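Local coordinates for conserved hypothetical protein (Archaeoglobus fulgidus, PDB 1NT2) that forms a complex with fibrillarin among the core proteins of archaeal box C/D ribonucleoprotein particles and probably takes part in binding their guide RNA, at residues 79-84 with 151-156; 160-165 with 233-238. All blocks are in the same frame, centred on the assembly; numbering follows the deposited sequence.

Contact 1: 79-84 with 151-156; sequences ALVKAL and AAKLLE
A salt-bridge network of Lys-82, Lys-153 and Glu-156 borders the steep crossing of helix 73-93 with helix 148-158. The axes of the two segments pass 9.2 Å apart at -104°. Val-81 fills the apolar part of the crossing: its CB lies 3.8 Å from Glu-156 CB, and its CG2, beside the backbone N, approaches Ala-152 CB at 4.0 Å. Its CG1 lies against Glu-156 CB and OE2, with Lys-153 CD a little farther off. Helix 73-93 leads into the predicted coiled coil of this Nop protein, and on another side Leu-80 packs on helix 110-138 and on Ile-101 of the second subunit. Glu-156 leaves its helix with CG anti to the backbone N (chi1 172°), then bends at the next bond, which brings the carboxylate between two lysines. OE1 meets Lys-82 NZ in a weak, 3.3 Å hydrogen bond and salt bridge, the lysine tail curving at its last torsion to get there. OE2 offers its syn lone pair to Lys-153 NZ at 3.0 Å, although that ammonium has a stronger partner in Glu-85. An alanine in place of Glu-156 would probably leave Lys-82 NZ without its carboxylate mate and uncover Val-81 where CG and OE2 lay.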
loop_
_atom_site.group_PDB
_atom_site.type_symbol
_atom_site.label_atom_id
_atom_site.label_comp_id
_atom_site.label_asym_id
_atom_site.label_seq_id
_atom_site.Cartn_x
_atom_site.Cartn_y
_atom_site.Cartn_z
ATOM N N ALA B 79 13.262 -13.675 8.206
ATOM C CA ALA B 79 11.932 -14.059 7.780
ATOM C C ALA B 79 10.999 -13.873 8.969
ATOM O O ALA B 79 9.857 -13.428 8.832
ATOM C CB ALA B 79 11.933 -15.507 7.341
ATOM N N LEU B 80 11.510 -14.204 10.145
ATOM C CA LEU B 80 10.734 -14.103 11.359
ATOM C C LEU B 80 10.330 -12.665 11.672
ATOM O O LEU B 80 9.185 -12.397 12.033
ATOM C CB LEU B 80 11.541 -14.689 12.513
ATOM C CG LEU B 80 10.785 -15.661 13.412
ATOM C CD1 LEU B 80 10.204 -16.776 12.569
ATOM C CD2 LEU B 80 11.721 -16.208 14.474
ATOM N N VAL B 81 11.278 -11.741 11.535
ATOM C CA VAL B 81 11.025 -10.331 11.814
ATOM C C VAL B 81 10.111 -9.733 10.766
ATOM O O VAL B 81 9.303 -8.848 11.063
ATOM C CB VAL B 81 12.308 -9.519 11.800
ATOM C CG1 VAL B 81 11.998 -8.067 12.026
ATOM C CG2 VAL B 81 13.229 -10.014 12.856
ATOM N N LYS B 82 10.260 -10.212 9.534
ATOM C CA LYS B 82 9.454 -9.724 8.433
ATOM C C LYS B 82 8.039 -10.253 8.534
ATOM O O LYS B 82 7.114 -9.685 7.968
ATOM C CB LYS B 82 10.077 -10.128 7.096
ATOM C CG LYS B 82 11.226 -9.232 6.646
ATOM C CD LYS B 82 11.607 -9.526 5.204
ATOM C CE LYS B 82 12.543 -8.470 4.639
ATOM N NZ LYS B 82 13.885 -8.497 5.279
ATOM N N ALA B 83 7.861 -11.348 9.256
ATOM C CA ALA B 83 6.529 -11.904 9.407
ATOM C C ALA B 83 5.875 -11.196 10.572
ATOM O O ALA B 83 4.684 -10.905 10.550
ATOM C CB ALA B 83 6.600 -13.410 9.671
ATOM N N LEU B 84 6.672 -10.914 11.592
ATOM C CA LEU B 84 6.154 -10.245 12.761
ATOM C C LEU B 84 5.395 -9.004 12.296
ATOM O O LEU B 84 4.166 -8.995 12.255
ATOM C CB LEU B 84 7.301 -9.862 13.700
ATOM C CG LEU B 84 6.875 -9.278 15.049
ATOM C CD1 LEU B 84 6.088 -10.315 15.835
ATOM C CD2 LEU B 84 8.098 -8.833 15.835
ATOM N N ALA B 151 17.883 -5.690 18.363
ATOM C CA ALA B 151 18.951 -6.455 17.742
ATOM C C ALA B 151 18.477 -7.214 16.505
ATOM O O ALA B 151 19.128 -7.189 15.459
ATOM C CB ALA B 151 19.550 -7.433 18.760
ATOM N N ALA B 152 17.329 -7.869 16.617
ATOM C CA ALA B 152 16.822 -8.652 15.506
ATOM C C ALA B 152 16.365 -7.819 14.320
ATOM O O ALA B 152 16.429 -8.273 13.181
ATOM C CB ALA B 152 15.699 -9.552 15.987
ATOM N N LYS B 153 15.905 -6.600 14.575
ATOM C CA LYS B 153 15.445 -5.753 13.476
ATOM C C LYS B 153 16.628 -5.261 12.660
ATOM O O LYS B 153 16.563 -5.200 11.431
ATOM C CB LYS B 153 14.632 -4.564 13.998
ATOM C CG LYS B 153 14.242 -3.529 12.921
ATOM C CD LYS B 153 13.386 -4.082 11.769
ATOM C CE LYS B 153 12.787 -2.929 10.950
ATOM N NZ LYS B 153 11.932 -3.344 9.796
ATOM N N LEU B 154 17.708 -4.898 13.337
ATOM C CA LEU B 154 18.879 -4.458 12.612
ATOM C C LEU B 154 19.237 -5.578 11.650
ATOM O O LEU B 154 19.442 -5.344 10.464
ATOM C CB LEU B 154 20.052 -4.233 13.551
ATOM C CG LEU B 154 19.957 -3.068 14.520
ATOM C CD1 LEU B 154 21.228 -3.018 15.350
ATOM C CD2 LEU B 154 19.758 -1.775 13.741
ATOM N N LEU B 155 19.305 -6.802 12.163
ATOM C CA LEU B 155 19.661 -7.937 11.330
ATOM C C LEU B 155 18.754 -8.085 10.128
ATOM O O LEU B 155 19.214 -8.406 9.039
ATOM C CB LEU B 155 19.631 -9.228 12.138
ATOM C CG LEU B 155 19.897 -10.516 11.353
ATOM C CD1 LEU B 155 21.256 -10.453 10.684
ATOM C CD2 LEU B 155 19.818 -11.705 12.298
ATOM N N GLU B 156 17.461 -7.864 10.310
ATOM C CA GLU B 156 16.550 -7.996 9.182
ATOM C C GLU B 156 16.713 -6.818 8.243
ATOM O O GLU B 156 16.674 -6.982 7.035
ATOM C CB GLU B 156 15.094 -8.092 9.658
ATOM C CG GLU B 156 14.048 -8.029 8.539
ATOM C CD GLU B 156 13.338 -6.675 8.454
ATOM O OE1 GLU B 156 12.583 -6.466 7.478
ATOM O OE2 GLU B 156 13.526 -5.829 9.361
#

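Contact 2: 160-165 with 233-238; sequences SMERLV and IDYFRG
The phenol ring of Tyr-235 takes Met-161 CB and the backbone N of Glu-162 over one face, both displaced toward the rim, while Val-165 CG2 approaches it obliquely. The neighbouring ring of Phe-236 has Tyr-235 CD1 over one face, 3.5 Å above its plane, and is itself met obliquely by Val-165. This combination of CH-pi and Met-aromatic contacts joins the short helix 161-165 to the C-terminal end of helix 217-236 inside the Nop family region. The CH-pi contact is the more direct: Met-161 CB stands 3.7 Å from the ring centroid and 28° off its normal. The sulfur approaches obliquely, with SD 5.3 Å from the same centroid and 45° off the normal. The methionine and tyrosine side chains run past each other in opposite senses, and Met-161 CE ends 3.7 Å from Tyr-235 CB, near Asp-234 CB.

Tyr-235 CG is anti to the backbone N (chi1 -172°), which sends the ring across to the start of the short helix. There Glu-162 lies alongside it, pointing the same way, with CB 3.3 Å from Tyr-235 OH; the hydroxyl itself makes a weak hydrogen bond to Glu-69. Glu-162 OE2 forms a salt bridge with Arg-166, and OE1 accepts a hydrogen bond from Ala-91 N of the fibrillarin chain, whose Tyr-89 packs on the Glu-162 side chain. Met-65 of helix 50-71 packs on both aromatic side chains. Val-165 reaches the same two residues with one methyl: CG2 is 4.1 Å from Tyr-235 CD1 and equally far from Phe-236 CE2.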
loop_
_atom_site.group_PDB
_atom_site.type_symbol
_atom_site.label_atom_id
_atom_site.label_comp_id
_atom_site.label_asym_id
_atom_site.label_seq_id
_atom_site.Cartn_x
_atom_site.Cartn_y
_atom_site.Cartn_z
ATOM N N SER B 160 21.259 -9.927 6.547
ATOM C CA SER B 160 21.797 -11.188 7.035
ATOM C C SER B 160 22.918 -10.845 7.964
ATOM O O SER B 160 23.206 -9.667 8.155
ATOM C CB SER B 160 22.342 -12.005 5.877
ATOM O OG SER B 160 23.251 -11.227 5.119
ATOM N N MET B 161 23.560 -11.859 8.538
ATOM C CA MET B 161 24.664 -11.590 9.451
ATOM C C MET B 161 25.824 -10.951 8.726
ATOM O O MET B 161 26.162 -9.807 9.007
ATOM C CB MET B 161 25.137 -12.860 10.160
ATOM C CG MET B 161 24.318 -13.212 11.400
ATOM S SD MET B 161 24.492 -12.023 12.754
ATOM C CE MET B 161 25.323 -13.044 14.017
ATOM N N GLU B 162 26.422 -11.668 7.779
ATOM C CA GLU B 162 27.556 -11.110 7.059
ATOM C C GLU B 162 27.218 -9.775 6.404
ATOM O O GLU B 162 28.083 -8.912 6.253
ATOM C CB GLU B 162 28.086 -12.102 6.019
ATOM C CG GLU B 162 27.142 -12.442 4.878
ATOM C CD GLU B 162 27.892 -12.995 3.657
ATOM O OE1 GLU B 162 28.631 -14.005 3.797
ATOM O OE2 GLU B 162 27.748 -12.411 2.554
ATOM N N ARG B 163 25.957 -9.598 6.031
ATOM C CA ARG B 163 25.519 -8.355 5.412
ATOM C C ARG B 163 25.541 -7.207 6.423
ATOM O O ARG B 163 25.749 -6.052 6.054
ATOM C CB ARG B 163 24.094 -8.506 4.859
ATOM C CG ARG B 163 23.987 -8.417 3.342
ATOM C CD ARG B 163 24.641 -7.141 2.817
ATOM N NE ARG B 163 23.936 -5.938 3.246
ATOM C CZ ARG B 163 24.409 -4.700 3.118
ATOM N NH1 ARG B 163 25.605 -4.490 2.571
ATOM N NH2 ARG B 163 23.682 -3.663 3.530
ATOM N N LEU B 164 25.315 -7.528 7.695
ATOM C CA LEU B 164 25.289 -6.526 8.760
ATOM C C LEU B 164 26.683 -6.247 9.290
ATOM O O LEU B 164 27.073 -5.099 9.514
ATOM C CB LEU B 164 24.406 -7.019 9.907
ATOM C CG LEU B 164 24.641 -6.446 11.307
ATOM C CD1 LEU B 164 24.174 -5.012 11.390
ATOM C CD2 LEU B 164 23.891 -7.279 12.310
ATOM N N VAL B 165 27.428 -7.324 9.483
ATOM C CA VAL B 165 28.776 -7.267 10.019
ATOM C C VAL B 165 29.695 -6.300 9.275
ATOM O O VAL B 165 30.744 -5.926 9.793
ATOM C CB VAL B 165 29.395 -8.689 10.043
ATOM C CG1 VAL B 165 30.427 -8.840 8.956
ATOM C CG2 VAL B 165 29.972 -8.973 11.404
ATOM N N ILE B 233 31.528 -10.036 16.695
ATOM C CA ILE B 233 31.895 -11.040 17.664
ATOM C C ILE B 233 30.833 -12.132 17.761
ATOM O O ILE B 233 31.162 -13.287 17.987
ATOM C CB ILE B 233 32.154 -10.389 19.025
ATOM C CG1 ILE B 233 33.189 -9.271 18.837
ATOM C CG2 ILE B 233 32.648 -11.435 20.025
ATOM C CD1 ILE B 233 33.602 -8.580 20.089
ATOM N N ASP B 234 29.565 -11.778 17.578
ATOM C CA ASP B 234 28.490 -12.767 17.622
ATOM C C ASP B 234 28.647 -13.765 16.473
ATOM O O ASP B 234 28.630 -14.989 16.661
ATOM C CB ASP B 234 27.132 -12.089 17.456
ATOM C CG ASP B 234 26.665 -11.404 18.706
ATOM O OD1 ASP B 234 26.630 -12.073 19.758
ATOM O OD2 ASP B 234 26.321 -10.204 18.638
ATOM N N TYR B 235 28.794 -13.200 15.280
ATOM C CA TYR B 235 28.922 -13.927 14.024
ATOM C C TYR B 235 30.179 -14.799 13.863
ATOM O O TYR B 235 30.145 -15.808 13.161
ATOM C CB TYR B 235 28.820 -12.898 12.886
ATOM C CG TYR B 235 28.746 -13.454 11.484
ATOM C CD1 TYR B 235 29.543 -12.921 10.471
ATOM C CD2 TYR B 235 27.887 -14.500 11.165
ATOM C CE1 TYR B 235 29.496 -13.418 9.176
ATOM C CE2 TYR B 235 27.829 -15.005 9.868
ATOM C CZ TYR B 235 28.641 -14.461 8.877
ATOM O OH TYR B 235 28.630 -14.970 7.597
ATOM N N PHE B 236 31.279 -14.430 14.512
ATOM C CA PHE B 236 32.518 -15.195 14.377
ATOM C C PHE B 236 32.946 -15.970 15.619
ATOM O O PHE B 236 33.724 -16.930 15.528
ATOM C CB PHE B 236 33.644 -14.260 13.962
ATOM C CG PHE B 236 33.435 -13.632 12.624
ATOM C CD1 PHE B 236 33.428 -14.412 11.478
ATOM C CD2 PHE B 236 33.223 -12.266 12.507
ATOM C CE1 PHE B 236 33.210 -13.837 10.224
ATOM C CE2 PHE B 236 33.006 -11.679 11.263
ATOM C CZ PHE B 236 32.998 -12.467 10.118
ATOM N N ARG B 237 32.446 -15.533 16.773
ATOM C CA ARG B 237 32.736 -16.152 18.072
ATOM C C ARG B 237 31.520 -16.951 18.540
ATOM O O ARG B 237 31.618 -18.145 18.826
ATOM C CB ARG B 237 33.048 -15.069 19.119
ATOM C CG ARG B 237 34.512 -14.900 19.502
ATOM C CD ARG B 237 34.854 -15.687 20.760
ATOM N NE ARG B 237 34.702 -17.123 20.563
ATOM C CZ ARG B 237 35.050 -18.037 21.460
ATOM N NH1 ARG B 237 35.570 -17.663 22.622
ATOM N NH2 ARG B 237 34.888 -19.325 21.192
ATOM N N GLY B 238 30.376 -16.275 18.611
ATOM C CA GLY B 238 29.152 -16.910 19.052
ATOM C C GLY B 238 28.982 -16.754 20.549
ATOM O O GLY B 238 27.877 -16.880 21.069
#

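Overall arrangement
Both contacts are buried, and their centres lie 15 Å apart, with contact 2 somewhat nearer the middle of the chain. They share no helix: contact 1 joins 73-93 with 148-158, contact 2 joins 161-165 with 217-236. Helix 148-158 is followed in sequence by 161-165, and Leu-155 CD1 packs against the backbone of Ser-160 and Met-161 at the junction. Asp-74, on the helix that carries 79-84, also accepts a hydrogen bond from Met-161 N. Contact 1 sets charged side chains beside a small aliphatic patch, whereas contact 2 is mainly aromatic and apolar, with no hydrogen bond across it. The second subunit packs near 79-84, while fibrillarin touches contact 2 through Glu-162 and Phe-236.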